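Local structure of CRISPR-associated protein, Cse1 family (Acidimicrobium ferrooxidans, 4H3T) at residues A[168-176]-A[189-198]; A[397-408]-A[480-491]. The protein probably serves as the large subunit of a type I-E CRISPR Cascade surveillance complex, helping it recognise invading DNA. The protein carries 1 engineered substitution. All coordinates share one frame; numbering follows the deposited sequence.

Contact 1. Residues A[168-176]-A[189-198]; sequences HAFGSASDK and KDTPAIGYLA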
ATOM      1  N   HIS A 168       8.803 -13.106  -0.281  1.00 37.09           N
ATOM      2  CA  HIS A 168       8.845 -13.240  -1.735  1.00 35.77           C
ATOM      3  C   HIS A 168       8.432 -11.964  -2.462  1.00 37.77           C
ATOM      4  O   HIS A 168       8.913 -11.697  -3.579  1.00 37.51           O
ATOM      5  CB  HIS A 168       7.920 -14.337  -2.202  1.00 36.23           C
ATOM      6  CG  HIS A 168       8.493 -15.701  -2.135  1.00 38.08           C
ATOM      7  ND1 HIS A 168       9.457 -16.104  -3.013  1.00 39.64           N
ATOM      8  CD2 HIS A 168       8.286 -16.683  -1.218  1.00 39.27           C
ATOM      9  CE1 HIS A 168       9.722 -17.365  -2.692  1.00 39.08           C
ATOM     10  NE2 HIS A 168       9.069 -17.737  -1.588  1.00 38.28           N
ATOM     11  N   ALA A 169       7.596 -11.141  -1.818  1.00 35.56           N
ATOM     12  CA  ALA A 169       7.025  -9.907  -2.386  1.00 34.89           C
ATOM     13  C   ALA A 169       7.759  -8.630  -1.959  1.00 38.55           C
ATOM     14  O   ALA A 169       7.703  -7.658  -2.682  1.00 39.01           O
ATOM     15  CB  ALA A 169       5.544  -9.815  -1.932  1.00 35.04           C
ATOM     16  N   PHE A 170       8.311  -8.573  -0.729  1.00 36.32           N
ATOM     17  CA  PHE A 170       8.840  -7.340  -0.154  1.00 38.29           C
ATOM     18  C   PHE A 170      10.333  -7.422   0.200  1.00 44.03           C
ATOM     19  O   PHE A 170      10.816  -6.552   0.859  1.00 40.41           O
ATOM     20  CB  PHE A 170       8.046  -6.976   1.129  1.00 39.35           C
ATOM     21  CG  PHE A 170       6.743  -6.274   0.863  1.00 39.20           C
ATOM     22  CD1 PHE A 170       6.716  -4.917   0.639  1.00 41.13           C
ATOM     23  CD2 PHE A 170       5.532  -6.959   0.931  1.00 42.53           C
ATOM     24  CE1 PHE A 170       5.504  -4.233   0.442  1.00 40.10           C
ATOM     25  CE2 PHE A 170       4.305  -6.264   0.759  1.00 43.69           C
ATOM     26  CZ  PHE A 170       4.316  -4.904   0.517  1.00 42.20           C
ATOM     27  N   GLY A 171      11.061  -8.384  -0.303  1.00 41.15           N
ATOM     28  CA  GLY A 171      12.474  -8.477   0.022  1.00 39.89           C
ATOM     29  C   GLY A 171      13.336  -7.337  -0.537  1.00 45.09           C
ATOM     30  O   GLY A 171      12.924  -6.559  -1.398  1.00 42.31           O
ATOM     31  N   SER A 172      14.538  -7.192  -0.005  1.00 41.36           N
ATOM     32  CA  SER A 172      15.448  -6.137  -0.447  1.00 40.28           C
ATOM     33  C   SER A 172      16.630  -6.785  -1.213  1.00 44.97           C
ATOM     34  O   SER A 172      16.723  -8.025  -1.298  1.00 42.74           O
ATOM     35  CB  SER A 172      15.948  -5.364   0.774  1.00 45.05           C
ATOM     36  OG  SER A 172      16.942  -6.116   1.457  1.00 43.49           O
ATOM     37  N   ALA A 173      17.587  -5.943  -1.670  1.00 43.44           N
ATOM     38  CA  ALA A 173      18.800  -6.409  -2.349  1.00 44.50           C
ATOM     39  C   ALA A 173      19.764  -7.079  -1.387  1.00 46.09           C
ATOM     40  O   ALA A 173      20.754  -7.640  -1.848  1.00 47.29           O
ATOM     41  CB  ALA A 173      19.489  -5.261  -3.066  1.00 47.21           C
ATOM     42  N   SER A 174      19.482  -7.062  -0.058  1.00 41.76           N
ATOM     43  CA  SER A 174      20.272  -7.805   0.952  1.00 44.33           C
ATOM     44  C   SER A 174      20.111  -9.319   0.802  1.00 47.25           C
ATOM     45  O   SER A 174      20.921 -10.040   1.359  1.00 44.33           O
ATOM     46  CB  SER A 174      19.837  -7.433   2.381  1.00 45.81           C
ATOM     47  OG  SER A 174      20.139  -6.069   2.613  1.00 63.66           O
ATOM     48  N   ASP A 175      19.112  -9.818   0.065  1.00 41.63           N
ATOM     49  CA  ASP A 175      18.853 -11.276  -0.035  1.00 39.94           C
ATOM     50  C   ASP A 175      19.749 -11.887  -1.133  1.00 43.91           C
ATOM     51  O   ASP A 175      19.254 -12.490  -2.057  1.00 43.92           O
ATOM     52  CB  ASP A 175      17.353 -11.500  -0.342  1.00 41.11           C
ATOM     53  CG  ASP A 175      16.406 -10.980   0.702  1.00 45.99           C
ATOM     54  OD1 ASP A 175      16.838 -10.810   1.875  1.00 45.98           O
ATOM     55  OD2 ASP A 175      15.211 -10.802   0.380  1.00 39.49           O
ATOM     56  N   LYS A 176      21.066 -11.689  -1.000  1.00 41.81           N
ATOM     57  CA  LYS A 176      22.126 -11.957  -1.980  1.00 43.09           C
ATOM     58  C   LYS A 176      22.899 -13.247  -1.751  1.00 47.06           C
ATOM     59  O   LYS A 176      23.663 -13.630  -2.632  1.00 45.85           O
ATOM     60  CB  LYS A 176      23.131 -10.782  -1.996  1.00 46.30           C
ATOM     61  CG  LYS A 176      23.996 -10.679  -0.703  1.00 47.10           C
ATOM     62  CD  LYS A 176      24.815  -9.433  -0.626  1.00 59.12           C
ATOM     63  CE  LYS A 176      25.547  -9.316   0.735  1.00 50.86           C
ATOM     64  NZ  LYS A 176      26.759  -8.498   0.612  1.00 72.96           N
ATOM     65  N   LYS A 189      27.827 -14.703  -4.153  1.00 48.70           N
ATOM     66  CA  LYS A 189      26.493 -14.110  -4.042  1.00 47.80           C
ATOM     67  C   LYS A 189      25.788 -13.974  -5.402  1.00 52.29           C
ATOM     68  O   LYS A 189      26.409 -14.096  -6.462  1.00 51.54           O
ATOM     69  CB  LYS A 189      26.647 -12.719  -3.375  1.00 50.76           C
ATOM     70  CG  LYS A 189      27.379 -11.688  -4.178  1.00 64.81           C
ATOM     71  CD  LYS A 189      27.438 -10.389  -3.376  1.00 67.46           C
ATOM     72  CE  LYS A 189      28.205  -9.233  -3.978  1.00 77.40           C
ATOM     73  NZ  LYS A 189      27.988  -7.960  -3.208  1.00 75.31           N
ATOM     74  N   ASP A 190      24.468 -13.783  -5.355  1.00 47.01           N
ATOM     75  CA  ASP A 190      23.673 -13.401  -6.538  1.00 45.84           C
ATOM     76  C   ASP A 190      22.638 -12.377  -6.026  1.00 49.09           C
ATOM     77  O   ASP A 190      21.698 -12.772  -5.337  1.00 45.14           O
ATOM     78  CB  ASP A 190      23.050 -14.594  -7.242  1.00 47.62           C
ATOM     79  CG  ASP A 190      22.164 -14.231  -8.437  1.00 51.29           C
ATOM     80  OD1 ASP A 190      22.214 -13.065  -8.895  1.00 52.01           O
ATOM     81  OD2 ASP A 190      21.371 -15.092  -8.877  1.00 53.20           O
ATOM     82  N   THR A 191      22.863 -11.090  -6.311  1.00 47.48           N
ATOM     83  CA  THR A 191      22.097  -9.975  -5.776  1.00 47.37           C
ATOM     84  C   THR A 191      20.776  -9.728  -6.483  1.00 47.68           C
ATOM     85  O   THR A 191      20.752  -9.364  -7.649  1.00 47.03           O
ATOM     86  CB  THR A 191      22.956  -8.691  -5.781  1.00 52.13           C
ATOM     87  OG1 THR A 191      24.145  -8.984  -5.031  1.00 52.53           O
ATOM     88  CG2 THR A 191      22.261  -7.502  -5.080  1.00 50.67           C
ATOM     89  N   PRO A 192      19.643  -9.855  -5.783  1.00 42.16           N
ATOM     90  CA  PRO A 192      18.354  -9.575  -6.451  1.00 41.72           C
ATOM     91  C   PRO A 192      17.978  -8.103  -6.438  1.00 44.64           C
ATOM     92  O   PRO A 192      18.510  -7.308  -5.666  1.00 44.40           O
ATOM     93  CB  PRO A 192      17.354 -10.368  -5.590  1.00 42.14           C
ATOM     94  CG  PRO A 192      17.937 -10.282  -4.199  1.00 43.76           C
ATOM     95  CD  PRO A 192      19.438 -10.272  -4.377  1.00 42.36           C
ATOM     96  N   ALA A 193      16.953  -7.770  -7.203  1.00 44.62           N
ATOM     97  CA  ALA A 193      16.276  -6.482  -7.114  1.00 43.62           C
ATOM     98  C   ALA A 193      15.379  -6.538  -5.859  1.00 42.80           C
ATOM     99  O   ALA A 193      15.119  -7.626  -5.306  1.00 40.23           O
ATOM    100  CB  ALA A 193      15.423  -6.220  -8.392  1.00 44.70           C
ATOM    101  N   ILE A 194      14.783  -5.411  -5.484  1.00 41.74           N
ATOM    102  CA  ILE A 194      13.777  -5.415  -4.410  1.00 40.33           C
ATOM    103  C   ILE A 194      12.564  -6.256  -4.861  1.00 40.72           C
ATOM    104  O   ILE A 194      12.372  -6.442  -6.060  1.00 39.03           O
ATOM    105  CB  ILE A 194      13.335  -4.020  -3.983  1.00 42.54           C
ATOM    106  CG1 ILE A 194      12.619  -3.262  -5.146  1.00 41.70           C
ATOM    107  CG2 ILE A 194      14.554  -3.232  -3.451  1.00 42.66           C
ATOM    108  CD1 ILE A 194      12.208  -1.862  -4.796  1.00 43.05           C
ATOM    109  N   GLY A 195      11.782  -6.759  -3.917  1.00 37.20           N
ATOM    110  CA  GLY A 195      10.574  -7.505  -4.263  1.00 37.63           C
ATOM    111  C   GLY A 195       9.595  -6.652  -5.054  1.00 40.57           C
ATOM    112  O   GLY A 195       9.584  -5.415  -4.964  1.00 39.08           O
ATOM    113  N   TYR A 196       8.757  -7.310  -5.821  1.00 37.80           N
ATOM    114  CA  TYR A 196       7.814  -6.604  -6.675  1.00 38.45           C
ATOM    115  C   TYR A 196       6.800  -5.721  -5.893  1.00 39.40           C
ATOM    116  O   TYR A 196       6.551  -4.594  -6.301  1.00 39.14           O
ATOM    117  CB  TYR A 196       7.085  -7.600  -7.540  1.00 40.55           C
ATOM    118  CG  TYR A 196       5.991  -6.964  -8.377  1.00 41.79           C
ATOM    119  CD1 TYR A 196       6.281  -6.342  -9.573  1.00 45.55           C
ATOM    120  CD2 TYR A 196       4.688  -6.894  -7.910  1.00 42.11           C
ATOM    121  CE1 TYR A 196       5.277  -5.770 -10.354  1.00 43.97           C
ATOM    122  CE2 TYR A 196       3.691  -6.276  -8.646  1.00 43.07           C
ATOM    123  CZ  TYR A 196       3.968  -5.795  -9.913  1.00 41.83           C
ATOM    124  OH  TYR A 196       2.986  -5.167 -10.648  1.00 39.72           O
ATOM    125  N   LEU A 197       6.297  -6.181  -4.743  1.00 38.64           N
ATOM    126  CA  LEU A 197       5.396  -5.365  -3.926  1.00 38.62           C
ATOM    127  C   LEU A 197       6.138  -4.222  -3.253  1.00 43.42           C
ATOM    128  O   LEU A 197       5.520  -3.186  -3.000  1.00 44.01           O
ATOM    129  CB  LEU A 197       4.605  -6.174  -2.892  1.00 37.49           C
ATOM    130  CG  LEU A 197       3.475  -6.998  -3.397  1.00 39.94           C
ATOM    131  CD1 LEU A 197       2.653  -7.571  -2.229  1.00 38.34           C
ATOM    132  CD2 LEU A 197       2.540  -6.154  -4.269  1.00 40.65           C
ATOM    133  N   ALA A 198       7.434  -4.396  -2.979  1.00 39.61           N
ATOM    134  CA  ALA A 198       8.277  -3.312  -2.455  1.00 40.44           C
ATOM    135  C   ALA A 198       8.467  -2.198  -3.560  1.00 45.12           C
ATOM    136  O   ALA A 198       8.684  -1.040  -3.233  1.00 45.61           O
ATOM    137  CB  ALA A 198       9.635  -3.839  -1.972  1.00 40.30           C
TER
HETATM  138  O   HOH W   1       8.618 -10.247  -5.942  1.00 38.28           O
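Ala-169 of helix 157-170 and Gly-171 after it meet the start of helix 196-199, closing a loop whose two arms run side by side as far as Lys-176 and Lys-189. Backbone hydrogen bonds set the pairing. Gly-195 holds the N-cap position, and the carbonyl of Ala-169 faces the first turn beyond it: O accepts from Ala-198 N at 3.3 Å and, weakly, from Leu-197 N at 2.9 Å. Water 1 bridges His-168 O to Tyr-196 N, so a further amide of that turn is satisfied. Gly-195 N reaches Gly-171 O at 2.8 Å, and Asp-190 N binds Lys-176 O at the far end. Between them Ser-172 forms an ST turn, its OG accepting from Ser-174 N, while Asp-175 bridges to Arg-167 and Arg-263.

Apolar contacts gather around Phe-170 and Leu-197. With CG anti to its carbonyl carbon (chi1 -81°), Phe-170 lays one ring face under Leu-197, whose CB sits 3.7 Å from the centroid in a CH-pi contact. Leu-197 CD1 touches Ala-169 CB, and Phe-170 CD1 approaches Ala-198 CB. Cutting Phe-170 back to alanine would probably strip Leu-197 CB of its aromatic platform and open a gap beside Ala-198. Between the arms, carbonyls meet C-H groups: Pro-192 CD rests 3.2 Å from Asp-175 O, and Ala-173 CA directs a C-H toward Pro-192 O at 3.4 Å.

Contact 2. Residues A[397-408]-A[480-491]; sequences AAATVAIDAVTF and LERPRAEWAALV
Arg-484 leaves its helix with CG opposite the backbone N (chi1 -174°) and bends at chi3 (-85°), which carries its guanidinium across Val-401 to Asp-404. Trp-487 takes the same first torsion and thereby presents its indole edge to Ala-405. Segments 397-408 and 481-491 run nearly parallel, their axes coming within 10.3 Å, in the C-terminal helical bundle characteristic of Cse1 proteins.

The arginine grips end-on: NH2 lies 2.9 Å and NH1 3.2 Å from the same oxygen, Asp-404 OD2. They arrive on its anti side, from opposite faces of the carboxylate, whose plane stands 67° from the guanidinium. Val-401 CG2 covers one guanidinium face, and Phe-532 O takes a further bond from NH1. Trp-487 NE1 donates to Ala-405 O at 2.9 Å from above the carbonyl plane, while CD1 packs 3.4 Å from Ala-405 CB.

Apolar groups fill both ends. Leu-480 CD1 presses on Ala-397 CB at 3.5 Å, and Phe-408 CE2 meets Val-491 CB at 3.7 Å, where the ring of Phe-532 also meets that of Phe-408. Because OD2 takes both arginine bonds, the salt bridge probably favours a charged Asp-404 and, with the Phe-532 link, limits rotation of the guanidinium.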
ATOM      1  N   ALA A 397     -17.526  16.127 -10.679  1.00 54.37           N
ATOM      2  CA  ALA A 397     -17.721  17.172  -9.654  1.00 53.61           C
ATOM      3  C   ALA A 397     -17.275  16.735  -8.232  1.00 50.94           C
ATOM      4  O   ALA A 397     -16.618  17.489  -7.535  1.00 50.44           O
ATOM      5  CB  ALA A 397     -19.185  17.618  -9.633  1.00 55.74           C
ATOM      6  N   ALA A 398     -17.601  15.541  -7.808  1.00 48.19           N
ATOM      7  CA  ALA A 398     -17.220  15.038  -6.486  1.00 45.93           C
ATOM      8  C   ALA A 398     -15.671  14.928  -6.319  1.00 47.72           C
ATOM      9  O   ALA A 398     -15.111  15.411  -5.328  1.00 45.73           O
ATOM     10  CB  ALA A 398     -17.884  13.730  -6.221  1.00 46.84           C
ATOM     11  N   ALA A 399     -14.989  14.385  -7.329  1.00 46.17           N
ATOM     12  CA  ALA A 399     -13.529  14.299  -7.323  1.00 45.87           C
ATOM     13  C   ALA A 399     -12.905  15.714  -7.332  1.00 48.50           C
ATOM     14  O   ALA A 399     -11.971  16.005  -6.581  1.00 47.08           O
ATOM     15  CB  ALA A 399     -13.055  13.510  -8.523  1.00 46.83           C
ATOM     16  N   THR A 400     -13.487  16.616  -8.115  1.00 45.99           N
ATOM     17  CA  THR A 400     -12.989  17.989  -8.224  1.00 46.38           C
ATOM     18  C   THR A 400     -13.067  18.723  -6.865  1.00 47.95           C
ATOM     19  O   THR A 400     -12.082  19.376  -6.466  1.00 45.86           O
ATOM     20  CB  THR A 400     -13.742  18.751  -9.324  1.00 50.27           C
ATOM     21  OG1 THR A 400     -13.510  18.048 -10.547  1.00 52.96           O
ATOM     22  CG2 THR A 400     -13.269  20.228  -9.484  1.00 49.38           C
ATOM     23  N   VAL A 401     -14.198  18.623  -6.152  1.00 46.67           N
ATOM     24  CA  VAL A 401     -14.290  19.278  -4.831  1.00 48.66           C
ATOM     25  C   VAL A 401     -13.303  18.598  -3.857  1.00 48.44           C
ATOM     26  O   VAL A 401     -12.661  19.285  -3.033  1.00 46.64           O
ATOM     27  CB  VAL A 401     -15.743  19.354  -4.258  1.00 56.13           C
ATOM     28  CG1 VAL A 401     -16.294  17.995  -3.852  1.00 57.85           C
ATOM     29  CG2 VAL A 401     -15.812  20.319  -3.087  1.00 56.59           C
ATOM     30  N   ALA A 402     -13.181  17.252  -3.916  1.00 44.38           N
ATOM     31  CA  ALA A 402     -12.215  16.562  -3.023  1.00 41.85           C
ATOM     32  C   ALA A 402     -10.764  17.040  -3.264  1.00 44.77           C
ATOM     33  O   ALA A 402     -10.053  17.325  -2.312  1.00 41.92           O
ATOM     34  CB  ALA A 402     -12.282  15.084  -3.201  1.00 41.81           C
ATOM     35  N   ILE A 403     -10.329  17.085  -4.527  1.00 44.74           N
ATOM     36  CA  ILE A 403      -8.978  17.559  -4.887  1.00 45.39           C
ATOM     37  C   ILE A 403      -8.820  19.053  -4.538  1.00 46.92           C
ATOM     38  O   ILE A 403      -7.805  19.448  -3.965  1.00 43.94           O
ATOM     39  CB  ILE A 403      -8.702  17.294  -6.394  1.00 49.87           C
ATOM     40  CG1 ILE A 403      -8.626  15.754  -6.668  1.00 51.45           C
ATOM     41  CG2 ILE A 403      -7.427  17.984  -6.855  1.00 50.09           C
ATOM     42  CD1 ILE A 403      -7.412  15.024  -6.066  1.00 59.08           C
ATOM     43  N   ASP A 404      -9.813  19.869  -4.867  1.00 43.65           N
ATOM     44  CA  ASP A 404      -9.755  21.301  -4.584  1.00 43.11           C
ATOM     45  C   ASP A 404      -9.659  21.589  -3.091  1.00 44.79           C
ATOM     46  O   ASP A 404      -9.093  22.608  -2.698  1.00 40.71           O
ATOM     47  CB  ASP A 404     -10.940  22.046  -5.158  1.00 44.59           C
ATOM     48  CG  ASP A 404     -10.952  22.145  -6.656  1.00 52.74           C
ATOM     49  OD1 ASP A 404      -9.950  21.764  -7.279  1.00 52.53           O
ATOM     50  OD2 ASP A 404     -11.990  22.567  -7.208  1.00 52.34           O
ATOM     51  N   ALA A 405     -10.277  20.757  -2.285  1.00 42.05           N
ATOM     52  CA  ALA A 405     -10.253  20.891  -0.816  1.00 41.04           C
ATOM     53  C   ALA A 405      -8.852  20.636  -0.281  1.00 42.99           C
ATOM     54  O   ALA A 405      -8.421  21.297   0.672  1.00 40.53           O
ATOM     55  CB  ALA A 405     -11.249  19.934  -0.173  1.00 41.21           C
ATOM     56  N   VAL A 406      -8.140  19.692  -0.892  1.00 42.44           N
ATOM     57  CA  VAL A 406      -6.745  19.403  -0.551  1.00 41.14           C
ATOM     58  C   VAL A 406      -5.881  20.640  -0.929  1.00 40.87           C
ATOM     59  O   VAL A 406      -5.061  21.078  -0.154  1.00 37.89           O
ATOM     60  CB  VAL A 406      -6.216  18.106  -1.246  1.00 42.61           C
ATOM     61  CG1 VAL A 406      -4.729  17.919  -0.966  1.00 42.39           C
ATOM     62  CG2 VAL A 406      -6.981  16.900  -0.755  1.00 42.33           C
ATOM     63  N   THR A 407      -6.103  21.191  -2.123  1.00 38.91           N
ATOM     64  CA  THR A 407      -5.381  22.397  -2.599  1.00 38.82           C
ATOM     65  C   THR A 407      -5.601  23.596  -1.656  1.00 44.97           C
ATOM     66  O   THR A 407      -4.654  24.335  -1.374  1.00 42.90           O
ATOM     67  CB  THR A 407      -5.824  22.787  -4.003  1.00 45.98           C
ATOM     68  OG1 THR A 407      -5.613  21.659  -4.859  1.00 45.94           O
ATOM     69  CG2 THR A 407      -5.061  24.016  -4.533  1.00 44.34           C
ATOM     70  N   PHE A 408      -6.828  23.791  -1.184  1.00 43.45           N
ATOM     71  CA  PHE A 408      -7.123  24.855  -0.245  1.00 41.78           C
ATOM     72  C   PHE A 408      -6.377  24.636   1.076  1.00 44.11           C
ATOM     73  O   PHE A 408      -5.789  25.587   1.614  1.00 42.15           O
ATOM     74  CB  PHE A 408      -8.641  25.023  -0.014  1.00 43.51           C
ATOM     75  CG  PHE A 408      -8.941  26.232   0.834  1.00 43.50           C
ATOM     76  CD1 PHE A 408      -8.494  27.483   0.460  1.00 46.73           C
ATOM     77  CD2 PHE A 408      -9.565  26.105   2.064  1.00 44.93           C
ATOM     78  CE1 PHE A 408      -8.681  28.581   1.289  1.00 47.18           C
ATOM     79  CE2 PHE A 408      -9.885  27.227   2.817  1.00 45.99           C
ATOM     80  CZ  PHE A 408      -9.394  28.452   2.452  1.00 47.09           C
ATOM     81  N   LEU A 480     -22.802  20.005  -4.443  1.00 64.86           N
ATOM     82  CA  LEU A 480     -21.451  19.984  -3.905  1.00 61.80           C
ATOM     83  C   LEU A 480     -20.916  21.390  -3.580  1.00 64.02           C
ATOM     84  O   LEU A 480     -19.835  21.497  -3.032  1.00 61.26           O
ATOM     85  CB  LEU A 480     -20.503  19.242  -4.869  1.00 59.91           C
ATOM     86  CG  LEU A 480     -20.869  17.768  -5.070  1.00 64.02           C
ATOM     87  CD1 LEU A 480     -20.388  17.279  -6.393  1.00 65.64           C
ATOM     88  CD2 LEU A 480     -20.351  16.894  -3.943  1.00 58.43           C
ATOM     89  N   GLU A 481     -21.672  22.459  -3.836  1.00 62.81           N
ATOM     90  CA  GLU A 481     -21.226  23.797  -3.440  1.00 61.87           C
ATOM     91  C   GLU A 481     -21.268  23.958  -1.888  1.00 60.14           C
ATOM     92  O   GLU A 481     -20.512  24.724  -1.321  1.00 56.51           O
ATOM     93  CB  GLU A 481     -22.088  24.906  -4.115  1.00 65.92           C
ATOM     94  CG  GLU A 481     -21.224  25.996  -4.730  1.00 80.37           C
ATOM     95  CD  GLU A 481     -20.870  25.725  -6.183  1.00115.68           C
ATOM     96  OE1 GLU A 481     -21.393  26.453  -7.062  1.00119.12           O
ATOM     97  OE2 GLU A 481     -20.146  24.735  -6.449  1.00 99.40           O
ATOM     98  N   ARG A 482     -22.138  23.215  -1.211  1.00 57.73           N
ATOM     99  CA  ARG A 482     -22.283  23.279   0.247  1.00 57.44           C
ATOM    100  C   ARG A 482     -21.052  22.708   0.956  1.00 57.15           C
ATOM    101  O   ARG A 482     -20.421  23.452   1.695  1.00 54.96           O
ATOM    102  CB  ARG A 482     -23.569  22.551   0.637  1.00 62.68           C
ATOM    103  CG  ARG A 482     -24.001  22.707   2.068  1.00 80.27           C
ATOM    104  CD  ARG A 482     -25.363  22.039   2.225  1.00 97.06           C
ATOM    105  NE  ARG A 482     -26.383  22.591   1.313  1.00102.16           N
ATOM    106  CZ  ARG A 482     -27.179  23.630   1.566  1.00112.93           C
ATOM    107  NH1 ARG A 482     -27.100  24.275   2.729  1.00105.01           N
ATOM    108  NH2 ARG A 482     -28.063  24.034   0.660  1.00 94.03           N
ATOM    109  N   PRO A 483     -20.599  21.465   0.702  1.00 53.50           N
ATOM    110  CA  PRO A 483     -19.396  20.994   1.399  1.00 52.48           C
ATOM    111  C   PRO A 483     -18.134  21.819   1.043  1.00 54.82           C
ATOM    112  O   PRO A 483     -17.224  21.939   1.855  1.00 53.21           O
ATOM    113  CB  PRO A 483     -19.299  19.534   0.964  1.00 54.19           C
ATOM    114  CG  PRO A 483     -20.104  19.430  -0.305  1.00 57.44           C
ATOM    115  CD  PRO A 483     -21.209  20.373  -0.083  1.00 55.05           C
ATOM    116  N   ARG A 484     -18.105  22.412  -0.158  1.00 52.23           N
ATOM    117  CA  ARG A 484     -17.025  23.308  -0.618  1.00 50.90           C
ATOM    118  C   ARG A 484     -16.984  24.532   0.326  1.00 53.66           C
ATOM    119  O   ARG A 484     -15.945  24.810   0.920  1.00 51.64           O
ATOM    120  CB  ARG A 484     -17.300  23.712  -2.089  1.00 49.82           C
ATOM    121  CG  ARG A 484     -16.225  24.511  -2.775  1.00 48.23           C
ATOM    122  CD  ARG A 484     -16.576  24.744  -4.252  1.00 50.78           C
ATOM    123  NE  ARG A 484     -16.189  23.637  -5.151  1.00 50.49           N
ATOM    124  CZ  ARG A 484     -14.995  23.459  -5.707  1.00 59.15           C
ATOM    125  NH1 ARG A 484     -14.006  24.301  -5.459  1.00 53.74           N
ATOM    126  NH2 ARG A 484     -14.796  22.465  -6.550  1.00 47.10           N
ATOM    127  N   ALA A 485     -18.156  25.173   0.576  1.00 53.86           N
ATOM    128  CA  ALA A 485     -18.255  26.297   1.510  1.00 53.62           C
ATOM    129  C   ALA A 485     -17.968  25.852   2.983  1.00 54.91           C
ATOM    130  O   ALA A 485     -17.259  26.561   3.721  1.00 51.82           O
ATOM    131  CB  ALA A 485     -19.620  26.983   1.385  1.00 56.59           C
ATOM    132  N   GLU A 486     -18.445  24.678   3.399  1.00 50.75           N
ATOM    133  CA  GLU A 486     -18.148  24.177   4.758  1.00 50.17           C
ATOM    134  C   GLU A 486     -16.679  23.944   4.998  1.00 52.78           C
ATOM    135  O   GLU A 486     -16.156  24.315   6.051  1.00 52.08           O
ATOM    136  CB  GLU A 486     -18.844  22.840   5.016  1.00 51.18           C
ATOM    137  CG  GLU A 486     -20.359  23.050   5.114  1.00 58.53           C
ATOM    138  CD  GLU A 486     -21.126  21.747   4.977  1.00 67.90           C
ATOM    139  OE1 GLU A 486     -20.512  20.667   4.799  1.00 63.10           O
ATOM    140  OE2 GLU A 486     -22.365  21.822   5.030  1.00 67.35           O
ATOM    141  N   TRP A 487     -16.014  23.299   4.037  1.00 46.73           N
ATOM    142  CA  TRP A 487     -14.600  23.018   4.182  1.00 45.91           C
ATOM    143  C   TRP A 487     -13.795  24.366   4.250  1.00 47.42           C
ATOM    144  O   TRP A 487     -12.879  24.502   5.061  1.00 44.24           O
ATOM    145  CB  TRP A 487     -14.111  22.161   3.030  1.00 44.56           C
ATOM    146  CG  TRP A 487     -12.651  21.820   3.135  1.00 43.48           C
ATOM    147  CD1 TRP A 487     -11.640  22.199   2.288  1.00 45.25           C
ATOM    148  CD2 TRP A 487     -12.047  21.014   4.146  1.00 42.07           C
ATOM    149  NE1 TRP A 487     -10.442  21.694   2.727  1.00 42.57           N
ATOM    150  CE2 TRP A 487     -10.668  20.923   3.842  1.00 42.72           C
ATOM    151  CE3 TRP A 487     -12.539  20.343   5.282  1.00 43.71           C
ATOM    152  CZ2 TRP A 487      -9.770  20.218   4.654  1.00 41.38           C
ATOM    153  CZ3 TRP A 487     -11.642  19.657   6.091  1.00 43.35           C
ATOM    154  CH2 TRP A 487     -10.287  19.583   5.769  1.00 42.78           C
ATOM    155  N   ALA A 488     -14.182  25.346   3.430  1.00 45.91           N
ATOM    156  CA  ALA A 488     -13.511  26.650   3.409  1.00 46.74           C
ATOM    157  C   ALA A 488     -13.533  27.298   4.803  1.00 53.46           C
ATOM    158  O   ALA A 488     -12.508  27.780   5.281  1.00 54.57           O
ATOM    159  CB  ALA A 488     -14.164  27.589   2.394  1.00 48.87           C
ATOM    160  N   ALA A 489     -14.706  27.365   5.413  1.00 52.51           N
ATOM    161  CA  ALA A 489     -14.846  27.933   6.760  1.00 53.07           C
ATOM    162  C   ALA A 489     -14.097  27.095   7.824  1.00 54.67           C
ATOM    163  O   ALA A 489     -13.541  27.669   8.750  1.00 55.04           O
ATOM    164  CB  ALA A 489     -16.334  28.061   7.140  1.00 55.03           C
ATOM    165  N   LEU A 490     -14.130  25.755   7.751  1.00 50.79           N
ATOM    166  CA  LEU A 490     -13.398  24.928   8.727  1.00 48.85           C
ATOM    167  C   LEU A 490     -11.875  25.192   8.633  1.00 50.25           C
ATOM    168  O   LEU A 490     -11.220  25.486   9.635  1.00 47.44           O
ATOM    169  CB  LEU A 490     -13.736  23.449   8.491  1.00 48.05           C
ATOM    170  CG  LEU A 490     -13.182  22.474   9.511  1.00 50.73           C
ATOM    171  CD1 LEU A 490     -14.136  21.278   9.678  1.00 54.04           C
ATOM    172  CD2 LEU A 490     -11.686  22.096   9.203  1.00 48.68           C
ATOM    173  N   VAL A 491     -11.330  25.189   7.429  1.00 46.87           N
ATOM    174  CA  VAL A 491      -9.884  25.390   7.273  1.00 43.10           C
ATOM    175  C   VAL A 491      -9.466  26.785   7.755  1.00 48.11           C
ATOM    176  O   VAL A 491      -8.447  26.897   8.430  1.00 43.70           O
ATOM    177  CB  VAL A 491      -9.449  25.124   5.819  1.00 44.91           C
ATOM    178  CG1 VAL A 491      -8.002  25.556   5.576  1.00 43.77           C
ATOM    179  CG2 VAL A 491      -9.634  23.662   5.449  1.00 44.87           C
TER

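How the contacts relate
Contact 1 and contact 2 lie on opposite sides of the chain's centre, with their own centres 42 Å apart and their nearest atoms about 23 Å apart, so neither touches the other. They follow in series along the chain: 168-176 with 189-198 closes a local loop well before 397-408 meets 480-491, which brings together segments with 71 residues between them. Their chemistry differs, with main-chain bonds dominating the first and side chains the second. A glycerol, probably from the crystallisation liquor, binds Ile-194 O and lies about 4 Å from the Tyr-196 side chain in contact 1. Contact 2 joins helices packed against 445-473 and 511-532.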